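Local coordinates for protein geranyltranstransferase (Thermotoga maritima, PDB 2FTZ) that probably catalyses the condensation of isopentenyl diphosphate with geranyl diphosphate to farnesyl diphosphate, as an all-helical homodimeric polyprenyl synthase, at residues A[55-60]-A[268-273]; A[20-25]-A[71-76]; A[86-91]-A[107-112]. All coordinates share one frame; numbering follows the deposited sequence. Where two conformers were deposited one is given.

Interaction 1: A[55-60]-A[268-273]; sequences LTLGED and FRTLFL
Asp-60, in the last turn of helix 49-61, grips the start of helix 268-273 through a cluster of hydrogen bonds. Asp-60 OD1 accepts from Arg-269 N at 3.0 Å through the lone pair on the side of its twin. Asp-60 OD2 takes two donors: Thr-270 N at 2.9 Å on its syn side, and Thr-270 OG1 at 2.7 Å on its anti side, 19° out of the carboxylate plane. With three bonds the carboxylate can hardly turn, and a negative group beside amides of a helix's first turn is likely to be stabilised by their partial positive charge. A water also bridges Asp-60 OD1 and Phe-268 N.

Charge pairing is more peripheral. Arg-269 was modelled in two conformers, and in the one given here its NH1 forms a salt bridge of 2.7 Å with Glu-59 OE1, which sits over a face of the guanidinium.

Apolar contact fills the middle. With OG1 beside the backbone N (chi1 -55°), the methyl is turned to the other helix, where Thr-56 CG2 presses on Arg-269 C at 3.4 Å. Meanwhile, Thr-56 OG1 is hydrogen-bonded to Leu-52 O and Lys-14 NZ. Leu-57 CD2 touches Thr-270 CG2 at 3.7 Å, and a small, branched threonine suits this close approach.

The two helices run nearly antiparallel, at 150°, with their axes 8.1 Å apart at closest. Leu-273 reaches on to Leu-52 and Leu-53 of helix 49-61, while Leu-57 and Asp-60 also meet Leu-267, so a late helix closes against an early one.

Interaction 2: A[20-25]-A[71-76]; sequences ERIREI and VAVAVE
Helix 19-26 lies across helix 69-87, a long helix of the all-helical polyprenyl synthase fold that ends in an aspartate-rich motif, and Val-73 meets both Arg-21 and Ile-25 at the crossing. The axes cross at -67° and come no closer than 10.4 Å over these segments, a spacing that side chains must bridge. Val-73 does most of this, its two methyls dividing the work. Val-73 CG2 lies 3.4 Å from Arg-21 CG, the two side chains crossing at about a right angle. Val-73 CG1 meets Ile-25 CD1 tip to tip at 3.5 Å, tighter than a usual methyl contact. Val-73 CG1 also faces Ile-22 CG1 more loosely, at 4.3 Å.

Arg-21 serves here through its aliphatic stem. CG is anti to the backbone N (chi1 -179°), which sets it over the valine, and the chain then folds back at chi2 and chi3; NH1 forms a salt bridge to Asp-70, and Arg-21 NE a weak one to Glu-24 OE1 at 3.3 Å. Ile-22 extends past Val-73, and Ile-22 CD1 reaches Glu-76 CG at 3.9 Å. The glutamate offers this methylene to the isoleucine, not its carboxylate. Glu-76 OE2 pairs with Arg-48, and the Glu-76 side chain lies about 4 Å from an unidentified molecule, probably from the crystallisation liquor, consistent with a pocket beside this helix.

A beta-branched valine fits because its two methyls touch neighbours a helical turn apart. With both methyls gone, as in an alanine here, Ile-25 CD1 is likely to lose its close partner and the stem of Arg-21 its apolar support.

The contact is thus dispersive: hydrocarbon meets hydrocarbon, even where the residues are charged, and the ionic groups pair away from it, with Glu-24, Asp-70 and Arg-48.

Interaction 3: A[86-91]-A[107-112]; sequences DDLPPI and YGEDIA. With EDO (1,2-ethanediol), chain F; EDO (1,2-ethanediol), chain G.
Glu-109 stretches its side chain to two consecutive prolines. Glu-109 OE1 lies 3.5 Å from Pro-89 CG, and Glu-109 OE2 lies 3.6 Å from Pro-90 CD, so the carboxylate lies against ring carbons of both prolines. CG is anti to the backbone N (chi1 -170°) and the chain continues extended, which carries the acid across from its helix. Deeper in, Leu-88 CD2 packs on Ala-112 CB at 3.7 Å; the small alanine lets the leucine come close to the helix.

The next shell fixes both sides. Residues 88-91 form a type I turn, closed by Ile-91 N to Leu-88 O at 2.9 Å, and the ring of Pro-89 holds phi (-51°) near the value that the second position of such a turn needs. Across from it, Gly-108 occupies the N-cap position of helix 109-127 with phi +108°, where a side chain would be jammed against the preceding carbonyl. A 1,2-ethanediol, probably from the crystallisation liquor, accepts from Glu-109 N through its O1 at 2.9 Å in a nearly straight bond. His-104 of helix 103-107 covers Leu-88, Pro-89 and Ala-112.

The contact itself reaches the dimer interface: Pro-90 packs on Glu-109 of the second subunit, and Asp-110 forms a salt bridge with Arg-158 of that subunit. The turn directly follows Asp-86 and Asp-87, which open the aspartate-rich motif that in this family binds magnesium and the allylic diphosphate.

Because Glu-109 OE2 also faces Glu-109 OE2 of the second subunit, with hydrocarbon close by, one of these acids may be protonated or share a proton with its mate.

How the interactions relate
Interaction 2 is the buried one; interactions 1 and 3 are only partly buried and lie on opposite sides of the chain's centre, their centres 36 Å apart. Helix 69-87 joins interactions 2 and 3: residues 71-76 pack apolar flanks against helix 19-26, while its far end runs into the proline turn at the dimer interface. Interactions 1 and 2 touch directly, Leu-55 CG packing on Ala-72 CB at 3.9 Å between consecutive helices. Chemistry follows place: methyls dominate the inner crossing, a carboxylate bonded to backbone amides anchors a late helix in interaction 1, and interaction 3 sets an acid against prolines beside the second subunit.

Interaction 1: A[55-60]-A[268-273]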
loop_
_atom_site.group_PDB
_atom_site.type_symbol
_atom_site.label_atom_id
_atom_site.label_comp_id
_atom_site.label_asym_id
_atom_site.label_seq_id
_atom_site.Cartn_x
_atom_site.Cartn_y
_atom_site.Cartn_z
ATOM N N LEU A 55 5.601 -5.802 21.189
ATOM C CA LEU A 55 6.723 -6.474 21.815
ATOM C C LEU A 55 6.421 -6.911 23.260
ATOM O O LEU A 55 6.810 -8.006 23.684
ATOM C CB LEU A 55 7.978 -5.605 21.789
ATOM C CG LEU A 55 8.569 -5.331 20.406
ATOM C CD1 LEU A 55 9.764 -4.365 20.621
ATOM C CD2 LEU A 55 9.027 -6.644 19.695
ATOM N N THR A 56 5.726 -6.059 23.995
ATOM C CA THR A 56 5.362 -6.325 25.361
ATOM C C THR A 56 4.327 -7.471 25.453
ATOM O O THR A 56 4.450 -8.383 26.298
ATOM C CB THR A 56 4.891 -5.025 26.038
ATOM O OG1 THR A 56 5.939 -4.042 25.881
ATOM C CG2 THR A 56 4.657 -5.251 27.492
ATOM N N LEU A 57 3.326 -7.455 24.591
ATOM C CA LEU A 57 2.332 -8.530 24.581
ATOM C C LEU A 57 3.006 -9.854 24.231
ATOM O O LEU A 57 2.759 -10.886 24.872
ATOM C CB LEU A 57 1.237 -8.236 23.569
ATOM C CG LEU A 57 0.063 -7.373 24.030
ATOM C CD1 LEU A 57 -0.761 -6.929 22.785
ATOM C CD2 LEU A 57 -0.799 -8.126 25.026
ATOM N N GLY A 58 3.879 -9.811 23.238
ATOM C CA GLY A 58 4.589 -11.035 22.824
ATOM C C GLY A 58 5.474 -11.614 23.908
ATOM O O GLY A 58 5.531 -12.831 24.082
ATOM N N GLU A 59 6.149 -10.746 24.658
ATOM C CA GLU A 59 6.901 -11.170 25.838
ATOM C C GLU A 59 6.002 -11.877 26.857
ATOM O O GLU A 59 6.327 -12.937 27.375
ATOM C CB GLU A 59 7.530 -9.982 26.546
ATOM C CG GLU A 59 8.638 -9.295 25.820
ATOM C CD GLU A 59 9.332 -8.234 26.682
ATOM O OE1 GLU A 59 9.541 -8.492 27.871
ATOM O OE2 GLU A 59 9.685 -7.160 26.149
ATOM N N ASP A 60 4.892 -11.243 27.203
ATOM C CA ASP A 60 3.920 -11.836 28.120
ATOM C C ASP A 60 3.482 -13.238 27.658
ATOM O O ASP A 60 3.208 -14.102 28.471
ATOM C CB ASP A 60 2.692 -10.949 28.216
ATOM C CG ASP A 60 2.831 -9.820 29.240
ATOM O OD1 ASP A 60 3.489 -10.018 30.288
ATOM O OD2 ASP A 60 2.165 -8.764 29.031
ATOM N N PHE A 268 0.831 -9.322 32.338
ATOM C CA PHE A 268 1.229 -8.329 33.351
ATOM C C PHE A 268 2.178 -7.250 32.846
ATOM O O PHE A 268 2.063 -6.096 33.275
ATOM C CB PHE A 268 1.785 -9.015 34.604
ATOM C CG PHE A 268 0.722 -9.738 35.363
ATOM C CD1 PHE A 268 -0.319 -9.033 35.929
ATOM C CD2 PHE A 268 0.677 -11.117 35.362
ATOM C CE1 PHE A 268 -1.353 -9.692 36.594
ATOM C CE2 PHE A 268 -0.344 -11.788 36.012
ATOM C CZ PHE A 268 -1.363 -11.077 36.621
ATOM N N ARG A 269 3.097 -7.583 31.938
ATOM C CA ARG A 269 3.978 -6.536 31.378
ATOM C C ARG A 269 3.166 -5.498 30.582
ATOM O O ARG A 269 3.358 -4.285 30.683
ATOM C CB ARG A 269 5.057 -7.136 30.495
ATOM C CG ARG A 269 6.012 -8.105 31.201
ATOM C CD ARG A 269 6.976 -8.645 30.144
ATOM N NE ARG A 269 7.897 -9.679 30.624
ATOM C CZ ARG A 269 9.208 -9.520 30.816
ATOM N NH1 ARG A 269 9.810 -8.350 30.602
ATOM N NH2 ARG A 269 9.932 -10.553 31.231
ATOM N N THR A 270 2.215 -6.008 29.825
ATOM C CA THR A 270 1.317 -5.191 29.024
ATOM C C THR A 270 0.444 -4.373 29.947
ATOM O O THR A 270 0.240 -3.189 29.706
ATOM C CB THR A 270 0.489 -6.052 28.103
ATOM O OG1 THR A 270 1.370 -6.894 27.303
ATOM C CG2 THR A 270 -0.434 -5.226 27.226
ATOM N N LEU A 271 -0.054 -4.985 31.015
ATOM C CA LEU A 271 -0.894 -4.234 31.985
ATOM C C LEU A 271 -0.129 -3.018 32.528
ATOM O O LEU A 271 -0.655 -1.904 32.601
ATOM C CB LEU A 271 -1.329 -5.149 33.126
ATOM C CG LEU A 271 -2.271 -4.587 34.181
ATOM C CD1 LEU A 271 -3.602 -4.192 33.547
ATOM C CD2 LEU A 271 -2.474 -5.570 35.351
ATOM N N PHE A 272 1.114 -3.229 32.947
ATOM C CA PHE A 272 1.899 -2.133 33.498
ATOM C C PHE A 272 2.251 -1.061 32.461
ATOM O O PHE A 272 2.214 0.127 32.777
ATOM C CB PHE A 272 3.108 -2.664 34.226
ATOM C CG PHE A 272 2.762 -3.178 35.614
ATOM C CD1 PHE A 272 2.193 -4.413 35.776
ATOM C CD2 PHE A 272 2.902 -2.368 36.717
ATOM C CE1 PHE A 272 1.845 -4.891 37.030
ATOM C CE2 PHE A 272 2.553 -2.827 37.982
ATOM C CZ PHE A 272 2.023 -4.097 38.132
ATOM N N LEU A 273 2.506 -1.485 31.241
ATOM C CA LEU A 273 2.717 -0.549 30.115
ATOM C C LEU A 273 1.472 0.325 29.925
ATOM O O LEU A 273 1.547 1.553 29.829
ATOM C CB LEU A 273 3.032 -1.335 28.834
ATOM C CG LEU A 273 3.212 -0.481 27.560
ATOM C CD1 LEU A 273 4.466 0.343 27.707
ATOM C CD2 LEU A 273 3.291 -1.333 26.323
HETATM O O HOH W 1 3.158 -11.587 32.296
#

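Interaction 2: A[20-25]-A[71-76]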
loop_
_atom_site.group_PDB
_atom_site.type_symbol
_atom_site.label_atom_id
_atom_site.label_comp_id
_atom_site.label_asym_id
_atom_site.label_seq_id
_atom_site.Cartn_x
_atom_site.Cartn_y
_atom_site.Cartn_z
ATOM N N GLU A 20 16.751 0.346 15.658
ATOM C CA GLU A 20 17.843 -0.296 14.898
ATOM C C GLU A 20 17.350 -1.043 13.650
ATOM O O GLU A 20 17.917 -0.913 12.554
ATOM C CB GLU A 20 18.602 -1.270 15.818
ATOM C CG GLU A 20 19.867 -1.801 15.249
ATOM C CD GLU A 20 20.678 -2.612 16.291
ATOM O OE1 GLU A 20 20.152 -2.885 17.402
ATOM O OE2 GLU A 20 21.827 -2.980 15.976
ATOM N N ARG A 21 16.253 -1.780 13.801
ATOM C CA ARG A 21 15.672 -2.502 12.677
ATOM C C ARG A 21 15.121 -1.531 11.638
ATOM O O ARG A 21 15.272 -1.746 10.432
ATOM C CB ARG A 21 14.558 -3.441 13.152
ATOM C CG ARG A 21 13.909 -4.254 12.047
ATOM C CD ARG A 21 14.881 -5.119 11.261
ATOM N NE ARG A 21 15.439 -6.183 12.080
ATOM C CZ ARG A 21 14.779 -7.276 12.473
ATOM N NH1 ARG A 21 13.499 -7.472 12.151
ATOM N NH2 ARG A 21 15.406 -8.187 13.201
ATOM N N ILE A 22 14.456 -0.479 12.097
ATOM C CA ILE A 22 13.948 0.553 11.191
ATOM C C ILE A 22 15.080 1.190 10.387
ATOM O O ILE A 22 14.969 1.350 9.159
ATOM C CB ILE A 22 13.168 1.628 11.959
ATOM C CG1 ILE A 22 11.807 1.044 12.385
ATOM C CG2 ILE A 22 12.948 2.920 11.080
ATOM C CD1 ILE A 22 11.077 2.000 13.340
ATOM N N ARG A 23 16.168 1.537 11.050
ATOM C CA ARG A 23 17.327 2.084 10.332
ATOM C C ARG A 23 17.929 1.084 9.317
ATOM O O ARG A 23 18.324 1.480 8.224
ATOM C CB ARG A 23 18.350 2.638 11.320
ATOM C CG ARG A 23 17.885 3.926 12.007
ATOM C CD ARG A 23 19.012 4.611 12.771
ATOM N NE ARG A 23 18.568 5.851 13.412
ATOM C CZ ARG A 23 18.379 7.027 12.805
ATOM N NH1 ARG A 23 18.570 7.179 11.497
ATOM N NH2 ARG A 23 17.985 8.074 13.531
ATOM N N GLU A 24 17.954 -0.203 9.633
ATOM C CA GLU A 24 18.406 -1.231 8.687
ATOM C C GLU A 24 17.539 -1.318 7.448
ATOM O O GLU A 24 18.050 -1.359 6.282
ATOM C CB GLU A 24 18.446 -2.622 9.361
ATOM C CG GLU A 24 19.607 -2.877 10.308
ATOM C CD GLU A 24 19.370 -4.072 11.267
ATOM O OE1 GLU A 24 18.313 -4.740 11.161
ATOM O OE2 GLU A 24 20.239 -4.323 12.140
ATOM N N ILE A 25 16.224 -1.403 7.661
ATOM C CA ILE A 25 15.293 -1.511 6.556
ATOM C C ILE A 25 15.289 -0.271 5.659
ATOM O O ILE A 25 15.128 -0.381 4.444
ATOM C CB ILE A 25 13.856 -1.796 7.073
ATOM C CG1 ILE A 25 13.814 -3.158 7.754
ATOM C CG2 ILE A 25 12.840 -1.722 5.929
ATOM C CD1 ILE A 25 12.514 -3.361 8.556
ATOM N N VAL A 71 6.598 -8.091 13.163
ATOM C CA VAL A 71 5.300 -7.475 13.324
ATOM C C VAL A 71 5.395 -6.023 13.835
ATOM O O VAL A 71 4.747 -5.135 13.292
ATOM C CB VAL A 71 4.407 -8.264 14.256
ATOM C CG1 VAL A 71 3.104 -7.513 14.523
ATOM C CG2 VAL A 71 4.136 -9.665 13.674
ATOM N N ALA A 72 6.179 -5.822 14.879
ATOM C CA ALA A 72 6.283 -4.517 15.552
ATOM C C ALA A 72 6.802 -3.480 14.536
ATOM O O ALA A 72 6.278 -2.376 14.453
ATOM C CB ALA A 72 7.229 -4.610 16.763
ATOM N N VAL A 73 7.842 -3.850 13.783
ATOM C CA VAL A 73 8.423 -2.949 12.782
ATOM C C VAL A 73 7.448 -2.683 11.643
ATOM O O VAL A 73 7.324 -1.553 11.186
ATOM C CB VAL A 73 9.732 -3.490 12.222
ATOM C CG1 VAL A 73 10.189 -2.653 11.030
ATOM C CG2 VAL A 73 10.810 -3.460 13.333
ATOM N N ALA A 74 6.749 -3.714 11.183
ATOM C CA ALA A 74 5.689 -3.523 10.182
ATOM C C ALA A 74 4.643 -2.493 10.593
ATOM O O ALA A 74 4.281 -1.583 9.817
ATOM C CB ALA A 74 5.007 -4.837 9.865
ATOM N N VAL A 75 4.147 -2.619 11.816
ATOM C CA VAL A 75 3.141 -1.691 12.312
ATOM C C VAL A 75 3.671 -0.242 12.359
ATOM O O VAL A 75 2.961 0.692 11.967
ATOM C CB VAL A 75 2.555 -2.170 13.648
ATOM C CG1 VAL A 75 1.855 -1.047 14.339
ATOM C CG2 VAL A 75 1.569 -3.360 13.387
ATOM N N GLU A 76 4.915 -0.074 12.777
ATOM C CA GLU A 76 5.467 1.255 12.868
ATOM C C GLU A 76 5.708 1.891 11.484
ATOM O O GLU A 76 5.517 3.088 11.303
ATOM C CB GLU A 76 6.753 1.221 13.662
ATOM C CG GLU A 76 7.266 2.615 14.073
ATOM C CD GLU A 76 6.340 3.453 14.988
ATOM O OE1 GLU A 76 5.238 3.047 15.471
ATOM O OE2 GLU A 76 6.671 4.633 15.123
#

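Interaction 3: A[86-91]-A[107-112]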
loop_
_atom_site.group_PDB
_atom_site.type_symbol
_atom_site.label_atom_id
_atom_site.label_comp_id
_atom_site.label_asym_id
_atom_site.label_seq_id
_atom_site.Cartn_x
_atom_site.Cartn_y
_atom_site.Cartn_z
ATOM N N ASP A 86 -1.470 11.677 5.490
ATOM C CA ASP A 86 -2.383 12.611 6.231
ATOM C C ASP A 86 -1.885 14.055 6.180
ATOM O O ASP A 86 -2.704 14.995 6.095
ATOM C CB ASP A 86 -2.571 12.091 7.669
ATOM C CG ASP A 86 -3.691 12.773 8.399
ATOM O OD1 ASP A 86 -4.863 12.652 7.957
ATOM O OD2 ASP A 86 -3.410 13.415 9.433
ATOM N N ASP A 87 -0.559 14.256 6.277
ATOM C CA ASP A 87 0.043 15.612 6.328
ATOM C C ASP A 87 0.005 16.322 4.990
ATOM O O ASP A 87 0.112 17.557 4.924
ATOM C CB ASP A 87 1.533 15.586 6.767
ATOM C CG ASP A 87 1.732 15.274 8.255
ATOM O OD1 ASP A 87 0.757 15.314 9.061
ATOM O OD2 ASP A 87 2.905 14.975 8.611
ATOM N N LEU A 88 -0.135 15.558 3.907
ATOM C CA LEU A 88 -0.041 16.142 2.572
ATOM C C LEU A 88 -1.031 17.294 2.363
ATOM O O LEU A 88 -2.114 17.317 2.976
ATOM C CB LEU A 88 -0.193 15.089 1.453
ATOM C CG LEU A 88 0.931 14.050 1.315
ATOM C CD1 LEU A 88 0.547 12.930 0.298
ATOM C CD2 LEU A 88 2.296 14.709 0.948
ATOM N N PRO A 89 -0.663 18.246 1.476
ATOM C CA PRO A 89 -1.497 19.416 1.269
ATOM C C PRO A 89 -2.996 19.140 0.972
ATOM O O PRO A 89 -3.824 19.852 1.508
ATOM C CB PRO A 89 -0.810 20.124 0.090
ATOM C CG PRO A 89 0.652 19.735 0.225
ATOM C CD PRO A 89 0.566 18.300 0.646
ATOM N N PRO A 90 -3.337 18.121 0.134
ATOM C CA PRO A 90 -4.770 17.832 -0.140
ATOM C C PRO A 90 -5.538 17.310 1.066
ATOM O O PRO A 90 -6.767 17.312 1.082
ATOM C CB PRO A 90 -4.727 16.728 -1.206
ATOM C CG PRO A 90 -3.312 16.591 -1.635
ATOM C CD PRO A 90 -2.437 17.206 -0.594
ATOM N N ILE A 91 -4.817 16.784 2.041
ATOM C CA ILE A 91 -5.451 16.171 3.182
ATOM C C ILE A 91 -5.362 17.206 4.298
ATOM O O ILE A 91 -6.146 18.154 4.286
ATOM C CB ILE A 91 -4.852 14.796 3.544
ATOM C CG1 ILE A 91 -4.842 13.869 2.308
ATOM C CG2 ILE A 91 -5.665 14.141 4.727
ATOM C CD1 ILE A 91 -6.245 13.635 1.667
ATOM N N TYR A 107 11.046 17.565 1.434
ATOM C CA TYR A 107 11.424 16.896 0.200
ATOM C C TYR A 107 10.585 17.199 -1.023
ATOM O O TYR A 107 10.989 16.838 -2.123
ATOM C CB TYR A 107 11.388 15.386 0.427
ATOM C CG TYR A 107 12.459 14.966 1.373
ATOM C CD1 TYR A 107 13.787 14.772 0.929
ATOM C CD2 TYR A 107 12.183 14.813 2.724
ATOM C CE1 TYR A 107 14.768 14.416 1.801
ATOM C CE2 TYR A 107 13.158 14.444 3.604
ATOM C CZ TYR A 107 14.448 14.263 3.146
ATOM O OH TYR A 107 15.395 13.925 4.065
ATOM N N GLY A 108 9.415 17.821 -0.858
ATOM C CA GLY A 108 8.522 18.051 -2.003
ATOM C C GLY A 108 7.341 17.126 -1.871
ATOM O O GLY A 108 7.438 16.056 -1.276
ATOM N N GLU A 109 6.210 17.541 -2.420
ATOM C CA GLU A 109 4.994 16.770 -2.353
ATOM C C GLU A 109 5.060 15.486 -3.156
ATOM O O GLU A 109 4.478 14.488 -2.760
ATOM C CB GLU A 109 3.862 17.627 -2.916
ATOM C CG GLU A 109 2.502 17.083 -2.715
ATOM C CD GLU A 109 1.407 18.165 -2.944
ATOM O OE1 GLU A 109 1.740 19.386 -3.059
ATOM O OE2 GLU A 109 0.239 17.760 -3.008
ATOM N N ASP A 110 5.764 15.526 -4.288
ATOM C CA ASP A 110 5.981 14.332 -5.119
ATOM C C ASP A 110 6.749 13.257 -4.336
ATOM O O ASP A 110 6.347 12.083 -4.266
ATOM C CB ASP A 110 6.705 14.695 -6.451
ATOM C CG ASP A 110 7.988 15.594 -6.289
ATOM O OD1 ASP A 110 8.355 16.121 -5.192
ATOM O OD2 ASP A 110 8.639 15.803 -7.347
ATOM N N ILE A 111 7.858 13.681 -3.737
ATOM C CA ILE A 111 8.712 12.766 -3.012
ATOM C C ILE A 111 7.977 12.226 -1.800
ATOM O O ILE A 111 8.068 11.024 -1.506
ATOM C CB ILE A 111 10.004 13.448 -2.602
ATOM C CG1 ILE A 111 10.812 13.874 -3.844
ATOM C CG2 ILE A 111 10.881 12.529 -1.740
ATOM C CD1 ILE A 111 11.153 12.736 -4.799
ATOM N N ALA A 112 7.242 13.090 -1.100
ATOM C CA ALA A 112 6.515 12.685 0.097
ATOM C C ALA A 112 5.420 11.642 -0.228
ATOM O O ALA A 112 5.225 10.676 0.520
ATOM C CB ALA A 112 5.917 13.905 0.840
HETATM C C1 EDO F . 6.192 20.356 -4.978
HETATM O O1 EDO F . 6.286 20.223 -3.551
HETATM C C2 EDO F . 6.818 19.136 -5.646
HETATM O O2 EDO F . 5.811 18.443 -6.395
HETATM C C1 EDO G . 11.866 15.618 -7.213
HETATM O O1 EDO G . 11.139 16.820 -7.489
HETATM C C2 EDO G . 13.179 15.980 -6.540
HETATM O O2 EDO G . 12.990 17.239 -5.883
#